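Local coordinates for 3-hydroxyacyl-CoA dehydrogenase (Archaeoglobus fulgidus, PDB 1ZEJ), which probably works as an NAD+-dependent dehydrogenase of the 3-hydroxyacyl-CoA dehydrogenase family, oxidising a hydroxyl group on its substrate, and forms a homodimer, at residues V140-S145 and K151-V156; S185-M190 and E198-V203; G216-L221 and P248-E253. All coordinates share one frame; numbering follows the deposited sequence. Where two conformers were deposited one is given.

Contact 1. Residues V140-S145 and K151-V156; sequences VEIVIS and KTVAFV
Ile144 lays its CG2 methyl against CG2 of Val153 at 3.6 Å, the closest approach between the strand 140-144 and the helix 151-156. The two belong to a beta-alpha-beta unit, in which strand 139-144 leads into helix 150-162 and the chain then returns in strand 166-171, parallel to the first. The short turn between strand and helix reverses the chain, and the helix runs back over the sheet almost antiparallel to the strand: the axes of 140-144 and 151-156 make an angle of 172° and come within 10.2 Å. Such a spacing is bridged by one layer of branched aliphatic side chains, and no hydrogen bond crosses it. Valine and isoleucine suit both sides, since their beta-branching favours the strand and gives a short, stiff surface to the helix.

Residues 142 and 144, two apart on the strand, face the helix; on the helix Val153 and Val156, three apart, face the strand. The side chains of Ile144 and Val153 cross at about a right angle. In Ile144 CG1 stands between the backbone N and the carbonyl carbon (chi1 72°), which puts CG2 beside the backbone N, where it meets the valine. Val153 also packs on Val169 of the returning strand, and Ile142 on Leu126 and Val167, so both neighbouring strands share this layer. From the intervening Glu141, which points to the other side of the sheet, OE1 hydrogen-bonds ND1 of His129, a residue predicted to matter for catalysis. Deeper in the layer, Ile142 is extended beyond CG1 (chi2 173°), and its CD1 reaches CG1 of Val156 at 4.0 Å, while its CG2 lies 4.5 Å from CG1 of Val153.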
loop_
_atom_site.group_PDB
_atom_site.type_symbol
_atom_site.label_atom_id
_atom_site.label_comp_id
_atom_site.label_asym_id
_atom_site.label_seq_id
_atom_site.Cartn_x
_atom_site.Cartn_y
_atom_site.Cartn_z
ATOM N N VAL A 140 2.897 14.808 6.802
ATOM C CA VAL A 140 3.228 15.960 5.982
ATOM C C VAL A 140 4.618 15.702 5.429
ATOM O O VAL A 140 5.530 15.333 6.167
ATOM C CB VAL A 140 3.184 17.283 6.752
ATOM C CG1 VAL A 140 3.462 18.440 5.841
ATOM C CG2 VAL A 140 1.855 17.457 7.396
ATOM N N GLU A 141 4.760 15.866 4.131
ATOM C CA GLU A 141 6.054 15.750 3.467
ATOM C C GLU A 141 6.648 17.125 3.241
ATOM O O GLU A 141 5.952 18.036 2.807
ATOM C CB GLU A 141 5.921 15.090 2.122
ATOM C CG GLU A 141 5.612 13.611 2.182
ATOM C CD GLU A 141 5.459 13.023 0.786
ATOM O OE1 GLU A 141 4.825 13.713 -0.075
ATOM O OE2 GLU A 141 6.002 11.900 0.527
ATOM N N ILE A 142 7.919 17.279 3.564
ATOM C CA ILE A 142 8.657 18.464 3.138
ATOM C C ILE A 142 9.411 18.075 1.904
ATOM O O ILE A 142 10.146 17.082 1.942
ATOM C CB ILE A 142 9.632 18.905 4.220
ATOM C CG1 ILE A 142 8.835 19.379 5.455
ATOM C CG2 ILE A 142 10.624 19.950 3.674
ATOM C CD1 ILE A 142 9.656 19.691 6.647
ATOM N N VAL A 143 9.253 18.852 0.832
ATOM C CA VAL A 143 9.882 18.527 -0.429
ATOM C C VAL A 143 10.843 19.669 -0.736
ATOM O O VAL A 143 10.417 20.788 -0.974
ATOM C CB VAL A 143 8.853 18.345 -1.529
ATOM C CG1 VAL A 143 9.528 17.883 -2.827
ATOM C CG2 VAL A 143 7.794 17.328 -1.117
ATOM N N ILE A 144 12.129 19.373 -0.694
ATOM C CA ILE A 144 13.130 20.396 -0.861
ATOM C C ILE A 144 13.629 20.537 -2.306
ATOM O O ILE A 144 13.668 19.586 -3.086
ATOM C CB ILE A 144 14.274 20.245 0.154
ATOM C CG1 ILE A 144 15.176 19.054 -0.135
ATOM C CG2 ILE A 144 13.692 20.140 1.582
ATOM C CD1 ILE A 144 16.489 19.168 0.546
ATOM N N SER A 145 14.009 21.750 -2.653
ATOM C CA SER A 145 14.638 21.994 -3.934
ATOM C C SER A 145 16.144 21.860 -3.756
ATOM O O SER A 145 16.622 21.731 -2.620
ATOM C CB SER A 145 14.268 23.362 -4.437
ATOM O OG SER A 145 15.069 24.385 -3.858
ATOM N N LYS A 151 18.877 24.853 7.443
ATOM C CA LYS A 151 18.242 25.627 8.515
ATOM C C LYS A 151 16.754 25.798 8.289
ATOM O O LYS A 151 15.974 25.707 9.253
ATOM C CB LYS A 151 18.916 26.997 8.629
ATOM C CG LYS A 151 18.101 28.106 9.205
ATOM N N THR A 152 16.383 26.049 7.033
ATOM C CA THR A 152 14.981 26.199 6.660
ATOM C C THR A 152 14.240 24.874 6.819
ATOM O O THR A 152 13.147 24.838 7.370
ATOM C CB THR A 152 14.815 26.713 5.230
ATOM O OG1 THR A 152 15.489 27.961 5.116
ATOM C CG2 THR A 152 13.330 26.900 4.886
ATOM N N VAL A 153 14.846 23.783 6.366
ATOM C CA VAL A 153 14.258 22.494 6.587
ATOM C C VAL A 153 14.047 22.175 8.056
ATOM O O VAL A 153 12.962 21.732 8.443
ATOM C CB VAL A 153 15.083 21.359 5.939
ATOM C CG1 VAL A 153 14.358 20.046 6.125
ATOM C CG2 VAL A 153 15.311 21.664 4.473
ATOM N N ALA A 154 15.087 22.335 8.874
ATOM C CA ALA A 154 14.982 21.948 10.283
ATOM C C ALA A 154 13.938 22.788 11.050
ATOM O O ALA A 154 13.225 22.276 11.914
ATOM C CB ALA A 154 16.347 22.062 10.950
ATOM N N PHE A 155 13.867 24.066 10.738
ATOM C CA PHE A 155 12.867 24.949 11.287
ATOM C C PHE A 155 11.441 24.472 10.951
ATOM O O PHE A 155 10.616 24.284 11.840
ATOM C CB PHE A 155 13.063 26.349 10.755
ATOM C CG PHE A 155 12.136 27.349 11.366
ATOM C CD1 PHE A 155 12.457 27.974 12.564
ATOM C CD2 PHE A 155 10.956 27.669 10.780
ATOM C CE1 PHE A 155 11.576 28.944 13.143
ATOM C CE2 PHE A 155 10.086 28.631 11.362
ATOM C CZ PHE A 155 10.407 29.243 12.524
ATOM N N VAL A 156 11.190 24.221 9.684
ATOM C CA VAL A 156 9.856 23.764 9.235
ATOM C C VAL A 156 9.537 22.365 9.741
ATOM O O VAL A 156 8.440 22.125 10.222
ATOM C CB VAL A 156 9.707 23.868 7.735
ATOM C CG1 VAL A 156 8.325 23.370 7.296
ATOM C CG2 VAL A 156 9.886 25.294 7.311
#

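Contact 2. Residues S185-M190 and E198-V203; sequences SEASRM and EDVDRV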
loop_
_atom_site.group_PDB
_atom_site.type_symbol
_atom_site.label_atom_id
_atom_site.label_comp_id
_atom_site.label_asym_id
_atom_site.label_seq_id
_atom_site.Cartn_x
_atom_site.Cartn_y
_atom_site.Cartn_z
ATOM N N SER A 185 0.511 2.644 -11.919
ATOM C CA SER A 185 1.031 2.136 -13.177
ATOM C C SER A 185 0.842 0.619 -13.262
ATOM O O SER A 185 0.423 0.097 -14.299
ATOM C CB SER A 185 2.488 2.499 -13.319
ATOM O OG SER A 185 2.603 3.873 -13.627
ATOM N N GLU A 186 1.140 -0.089 -12.168
ATOM C CA GLU A 186 0.928 -1.534 -12.123
ATOM C C GLU A 186 -0.575 -1.894 -12.218
ATOM O O GLU A 186 -0.961 -2.814 -12.956
ATOM C CB GLU A 186 1.540 -2.180 -10.877
ATOM C CG GLU A 186 1.552 -3.709 -10.897
ATOM C CD GLU A 186 2.368 -4.337 -12.030
ATOM O OE1 GLU A 186 3.316 -3.730 -12.551
ATOM O OE2 GLU A 186 2.090 -5.497 -12.375
ATOM N N ALA A 187 -1.418 -1.183 -11.478
ATOM C CA ALA A 187 -2.853 -1.389 -11.557
ATOM C C ALA A 187 -3.402 -1.171 -12.931
ATOM O O ALA A 187 -4.304 -1.867 -13.318
ATOM C CB ALA A 187 -3.581 -0.515 -10.567
ATOM N N SER A 188 -2.857 -0.200 -13.662
ATOM C CA SER A 188 -3.235 0.085 -15.042
ATOM C C SER A 188 -2.925 -1.074 -15.973
ATOM O O SER A 188 -3.742 -1.400 -16.854
ATOM C CB SER A 188 -2.564 1.387 -15.506
ATOM O OG SER A 188 -3.055 1.815 -16.760
ATOM N N ARG A 189 -1.749 -1.691 -15.807
ATOM C CA ARG A 189 -1.401 -2.889 -16.541
ATOM C C ARG A 189 -2.466 -3.963 -16.280
ATOM O O ARG A 189 -2.964 -4.586 -17.202
ATOM C CB ARG A 189 0.021 -3.404 -16.139
ATOM C CG ARG A 189 1.190 -2.545 -16.674
ATOM C CD ARG A 189 2.497 -2.737 -15.886
ATOM N NE ARG A 189 3.410 -1.644 -16.196
ATOM C CZ ARG A 189 4.042 -0.850 -15.329
ATOM N NH1 ARG A 189 4.004 -1.017 -13.982
ATOM N NH2 ARG A 189 4.795 0.100 -15.842
HETATM N N MSE A 190 -2.819 -4.163 -15.021
HETATM C CA MSE A 190 -3.797 -5.175 -14.650
HETATM C C MSE A 190 -5.139 -4.867 -15.284
HETATM O O MSE A 190 -5.760 -5.736 -15.839
HETATM C CB MSE A 190 -3.943 -5.252 -13.123
HETATM C CG MSE A 190 -2.693 -5.770 -12.459
HETATM SE SE MSE A 190 -2.807 -5.463 -10.547
HETATM C CE MSE A 190 -1.037 -6.363 -10.066
ATOM N N GLU A 198 -12.318 -3.810 -8.847
ATOM C CA GLU A 198 -12.667 -4.276 -7.507
ATOM C C GLU A 198 -11.649 -5.257 -6.979
ATOM O O GLU A 198 -11.340 -5.234 -5.807
ATOM C CB GLU A 198 -14.044 -4.918 -7.478
ATOM C CG GLU A 198 -15.173 -3.917 -7.554
ATOM C CD GLU A 198 -15.638 -3.567 -8.998
ATOM O OE1 GLU A 198 -14.909 -3.879 -9.998
ATOM O OE2 GLU A 198 -16.760 -2.977 -9.072
ATOM N N ASP A 199 -11.150 -6.135 -7.840
ATOM C CA ASP A 199 -10.114 -7.113 -7.462
ATOM C C ASP A 199 -8.739 -6.506 -7.236
ATOM O O ASP A 199 -8.020 -6.927 -6.327
ATOM C CB ASP A 199 -10.031 -8.231 -8.496
ATOM C CG ASP A 199 -11.203 -9.167 -8.400
ATOM O OD1 ASP A 199 -11.937 -9.090 -7.399
ATOM O OD2 ASP A 199 -11.380 -9.923 -9.333
ATOM N N VAL A 200 -8.354 -5.536 -8.062
ATOM C CA VAL A 200 -7.152 -4.769 -7.807
ATOM C C VAL A 200 -7.212 -4.168 -6.401
ATOM O O VAL A 200 -6.267 -4.264 -5.619
ATOM C CB VAL A 200 -6.985 -3.636 -8.859
ATOM C CG1 VAL A 200 -5.896 -2.692 -8.444
ATOM C CG2 VAL A 200 -6.763 -4.261 -10.272
ATOM N N ASP A 201 -8.355 -3.575 -6.061
ATOM C CA ASP A 201 -8.501 -2.946 -4.771
ATOM C C ASP A 201 -8.589 -3.975 -3.632
ATOM O O ASP A 201 -8.116 -3.709 -2.536
ATOM C CB ASP A 201 -9.710 -2.007 -4.778
ATOM C CG ASP A 201 -9.407 -0.649 -5.459
ATOM O OD1 ASP A 201 -8.240 -0.268 -5.593
ATOM O OD2 ASP A 201 -10.364 0.074 -5.772
ATOM N N ARG A 202 -9.216 -5.117 -3.880
ATOM C CA ARG A 202 -9.407 -6.107 -2.817
ATOM C C ARG A 202 -8.078 -6.673 -2.318
ATOM O O ARG A 202 -7.972 -6.986 -1.136
ATOM C CB ARG A 202 -10.363 -7.211 -3.265
ATOM C CG ARG A 202 -11.818 -6.703 -3.220
ATOM C CD ARG A 202 -12.812 -7.576 -3.888
ATOM N NE ARG A 202 -13.092 -8.780 -3.146
ATOM C CZ ARG A 202 -12.646 -9.975 -3.485
ATOM N NH1 ARG A 202 -11.918 -10.114 -4.583
ATOM N NH2 ARG A 202 -12.960 -11.043 -2.744
ATOM N N VAL A 203 -7.083 -6.834 -3.199
ATOM C CA VAL A 203 -5.773 -7.321 -2.736
ATOM C C VAL A 203 -5.049 -6.352 -1.800
ATOM O O VAL A 203 -4.187 -6.774 -0.994
ATOM C CB VAL A 203 -4.851 -7.826 -3.865
ATOM C CG1 VAL A 203 -5.539 -8.954 -4.620
ATOM C CG2 VAL A 203 -4.389 -6.762 -4.830
#
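Val200 presents its two methyl groups to two residues of the neighbouring helix: CG1 meets CB of Ala187 at 3.8 Å, and CG2 meets Met190, deposited as selenomethionine, at 4.1 Å from its CB. The valine holds CG1 anti to the backbone N (chi1 169°), which leaves CG2 beside that N, and the fork so formed reaches both residues, which lie three apart on their helix. Small Ala187 suits the point of nearest backbone approach, where its CA is 6.6 Å from CA of Val200. Met190 turns CG to the side of its own backbone N (chi1 -67°) and is extended from there, so that its chain passes obliquely by the valine with SE also 4.1 Å from CG2. Val195, in the turn between the helices, packs on both Met190 and Val200.

Charged side chains lie off this apolar patch, pairing along their own helix and with the second subunit. Arg189 NH1 gives Glu186 OE1 a hydrogen bond of 3.1 Å within a salt bridge; it meets the anti side of the carboxylate and lies 30° out of its plane. Lys244 also pairs with this OE1, while OE2 bridges to Arg178 of the second subunit, so two cations and a third from the partner chain probably favour the ionised glutamate. Asp201 accepts backbone N-H groups of Leu218 and Gly219 of the second subunit. Two successive helices, 175-193 and 197-224, joined by a short turn and packed at an angle, are part of the all-helical C-terminal domain through which this family dimerises.

Contact 3. Residues G216-L221 and P248-E253; sequences GPLGNL and PEWLQE
This is an apolar helix-to-helix contact within the C-terminal domain, where the long helix 197-224, near its end, meets the first turn of the short helix 249-256. Trp250 carries it. Its indole spans a wide backbone spacing, for even the nearest pair of CA atoms, those of Leu221 and Leu251, are 10.4 Å apart; a large flat side chain suits such a distance.

Leu221 comes from the opposite direction and sets its CD2 methyl at the rim of the indole, close to the ring plane, 3.7 Å from CH2 of Trp250. Leu218, one turn earlier, adds its CD2 at 4.3 Å from CZ2 of Trp250, approaching obliquely. The tryptophan has CG between its backbone N and carbonyl carbon (chi1 68°); with chi2 -103° this turns the six-membered ring, CZ2 and CH2, toward these leucines. One face of the indole is covered locally, by CG of Pro248 and CB of Leu251, both offset toward the rim, and Ile268 touches Leu218, Leu221 and Trp250 alike.

The second subunit comes close as well: its Ser188 packs on Pro248 and Trp250, and the kink, where N of Pro217 and Leu218 lack bonds to the preceding turn, faces the partner chain. Leucines meeting a tryptophan beside a subunit boundary thus form part of the apolar interior at the edge of the helical dimerisation domain of 3-hydroxyacyl-CoA dehydrogenases.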
loop_
_atom_site.group_PDB
_atom_site.type_symbol
_atom_site.label_atom_id
_atom_site.label_comp_id
_atom_site.label_asym_id
_atom_site.label_seq_id
_atom_site.Cartn_x
_atom_site.Cartn_y
_atom_site.Cartn_z
ATOM N N GLY A 216 5.003 -1.348 7.019
ATOM C CA GLY A 216 5.605 -0.754 5.843
ATOM C C GLY A 216 6.077 -1.871 4.895
ATOM O O GLY A 216 6.221 -3.029 5.296
ATOM N N PRO A 217 6.331 -1.526 3.643
ATOM C CA PRO A 217 6.838 -2.532 2.699
ATOM C C PRO A 217 8.245 -3.080 3.046
ATOM O O PRO A 217 8.555 -4.230 2.751
ATOM C CB PRO A 217 6.843 -1.769 1.365
ATOM C CG PRO A 217 6.992 -0.297 1.734
ATOM C CD PRO A 217 6.191 -0.191 3.024
ATOM N N LEU A 218 9.095 -2.275 3.644
ATOM C CA LEU A 218 10.451 -2.737 3.991
ATOM C C LEU A 218 10.447 -3.577 5.269
ATOM O O LEU A 218 11.007 -4.672 5.302
ATOM C CB LEU A 218 11.425 -1.555 4.088
ATOM C CG LEU A 218 11.672 -0.779 2.765
ATOM C CD1 LEU A 218 12.755 0.279 2.978
ATOM C CD2 LEU A 218 12.052 -1.643 1.610
ATOM N N GLY A 219 9.789 -3.085 6.317
ATOM C CA GLY A 219 9.557 -3.884 7.527
ATOM C C GLY A 219 8.883 -5.206 7.209
ATOM O O GLY A 219 9.326 -6.243 7.699
ATOM N N ASN A 220 7.870 -5.208 6.331
ATOM C CA ASN A 220 7.231 -6.466 5.910
ATOM C C ASN A 220 8.248 -7.480 5.289
ATOM O O ASN A 220 8.231 -8.677 5.605
ATOM C CB ASN A 220 6.119 -6.200 4.912
ATOM C CG ASN A 220 5.369 -7.422 4.555
ATOM O OD1 ASN A 220 4.862 -8.099 5.447
ATOM N ND2 ASN A 220 5.321 -7.777 3.233
ATOM N N LEU A 221 9.171 -6.947 4.490
ATOM C CA LEU A 221 10.262 -7.698 3.870
ATOM C C LEU A 221 11.089 -8.446 4.881
ATOM O O LEU A 221 11.400 -9.628 4.658
ATOM C CB LEU A 221 11.116 -6.776 2.974
ATOM C CG LEU A 221 11.983 -7.373 1.872
ATOM C CD1 LEU A 221 11.159 -8.227 0.878
ATOM C CD2 LEU A 221 12.602 -6.196 1.173
ATOM N N PRO A 248 17.450 -6.009 -6.113
ATOM C CA PRO A 248 18.240 -4.830 -5.770
ATOM C C PRO A 248 19.597 -5.147 -5.165
ATOM O O PRO A 248 19.742 -6.110 -4.422
ATOM C CB PRO A 248 17.357 -4.109 -4.754
ATOM C CG PRO A 248 16.493 -5.123 -4.182
ATOM C CD PRO A 248 16.269 -6.146 -5.235
ATOM N N GLU A 249 20.571 -4.316 -5.499
ATOM C CA GLU A 249 21.920 -4.372 -4.943
ATOM C C GLU A 249 22.010 -4.238 -3.413
ATOM O O GLU A 249 22.794 -4.947 -2.774
ATOM C CB GLU A 249 22.756 -3.261 -5.584
ATOM C CG GLU A 249 24.200 -3.193 -5.111
ATOM C CD GLU A 249 24.951 -2.041 -5.737
ATOM O OE1 GLU A 249 24.501 -0.885 -5.570
ATOM O OE2 GLU A 249 26.004 -2.289 -6.385
ATOM N N TRP A 250 21.229 -3.327 -2.832
ATOM C CA TRP A 250 21.231 -3.123 -1.369
ATOM C C TRP A 250 20.882 -4.426 -0.643
ATOM O O TRP A 250 21.377 -4.696 0.448
ATOM C CB TRP A 250 20.286 -1.972 -0.936
ATOM C CG TRP A 250 18.815 -2.193 -1.103
ATOM C CD1 TRP A 250 18.028 -1.683 -2.089
ATOM C CD2 TRP A 250 17.933 -2.938 -0.236
ATOM N NE1 TRP A 250 16.722 -2.072 -1.909
ATOM C CE2 TRP A 250 16.628 -2.843 -0.787
ATOM C CE3 TRP A 250 18.120 -3.697 0.934
ATOM C CZ2 TRP A 250 15.525 -3.469 -0.220
ATOM C CZ3 TRP A 250 17.016 -4.339 1.498
ATOM C CH2 TRP A 250 15.724 -4.207 0.922
ATOM N N LEU A 251 20.034 -5.220 -1.281
ATOM C CA LEU A 251 19.562 -6.475 -0.727
ATOM C C LEU A 251 20.683 -7.497 -0.691
ATOM O O LEU A 251 20.783 -8.288 0.243
ATOM C CB LEU A 251 18.402 -6.993 -1.578
ATOM C CG LEU A 251 17.452 -8.041 -1.007
ATOM C CD1 LEU A 251 16.808 -7.552 0.255
ATOM C CD2 LEU A 251 16.341 -8.388 -2.019
ATOM N N GLN A 252 21.544 -7.466 -1.699
ATOM C CA GLN A 252 22.610 -8.458 -1.794
ATOM C C GLN A 252 23.702 -8.248 -0.740
ATOM O O GLN A 252 24.251 -9.213 -0.219
ATOM C CB GLN A 252 23.144 -8.550 -3.230
ATOM C CG GLN A 252 24.318 -7.651 -3.596
ATOM C CD GLN A 252 24.510 -7.548 -5.115
ATOM O OE1 GLN A 252 23.527 -7.535 -5.882
ATOM N NE2 GLN A 252 25.769 -7.482 -5.553
ATOM N N GLU A 253 23.964 -6.988 -0.380
ATOM C CA GLU A 253 24.898 -6.677 0.699
ATOM C C GLU A 253 24.380 -7.204 2.041
ATOM O O GLU A 253 25.149 -7.688 2.864
ATOM C CB GLU A 253 25.140 -5.158 0.791
#

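In the fold
Along the chain the contacts follow one another without overlap. Contact 1 belongs to the NAD-binding part, on the mixed sheet; contacts 2 and 3 both lie in the helical C-terminal part and share helix 197-224, the former near its start and the latter near its end. Their centres are 23 Å apart, whereas contact 1 lies 33 Å from contact 2, across the chain's centre, and 27 Å from contact 3; no two touch. The dimer links what the single chain separates: contact 2 of one subunit meets contact 3 of the other through Asp201, and Val203 of the partner packs on Glu141, in contact 1.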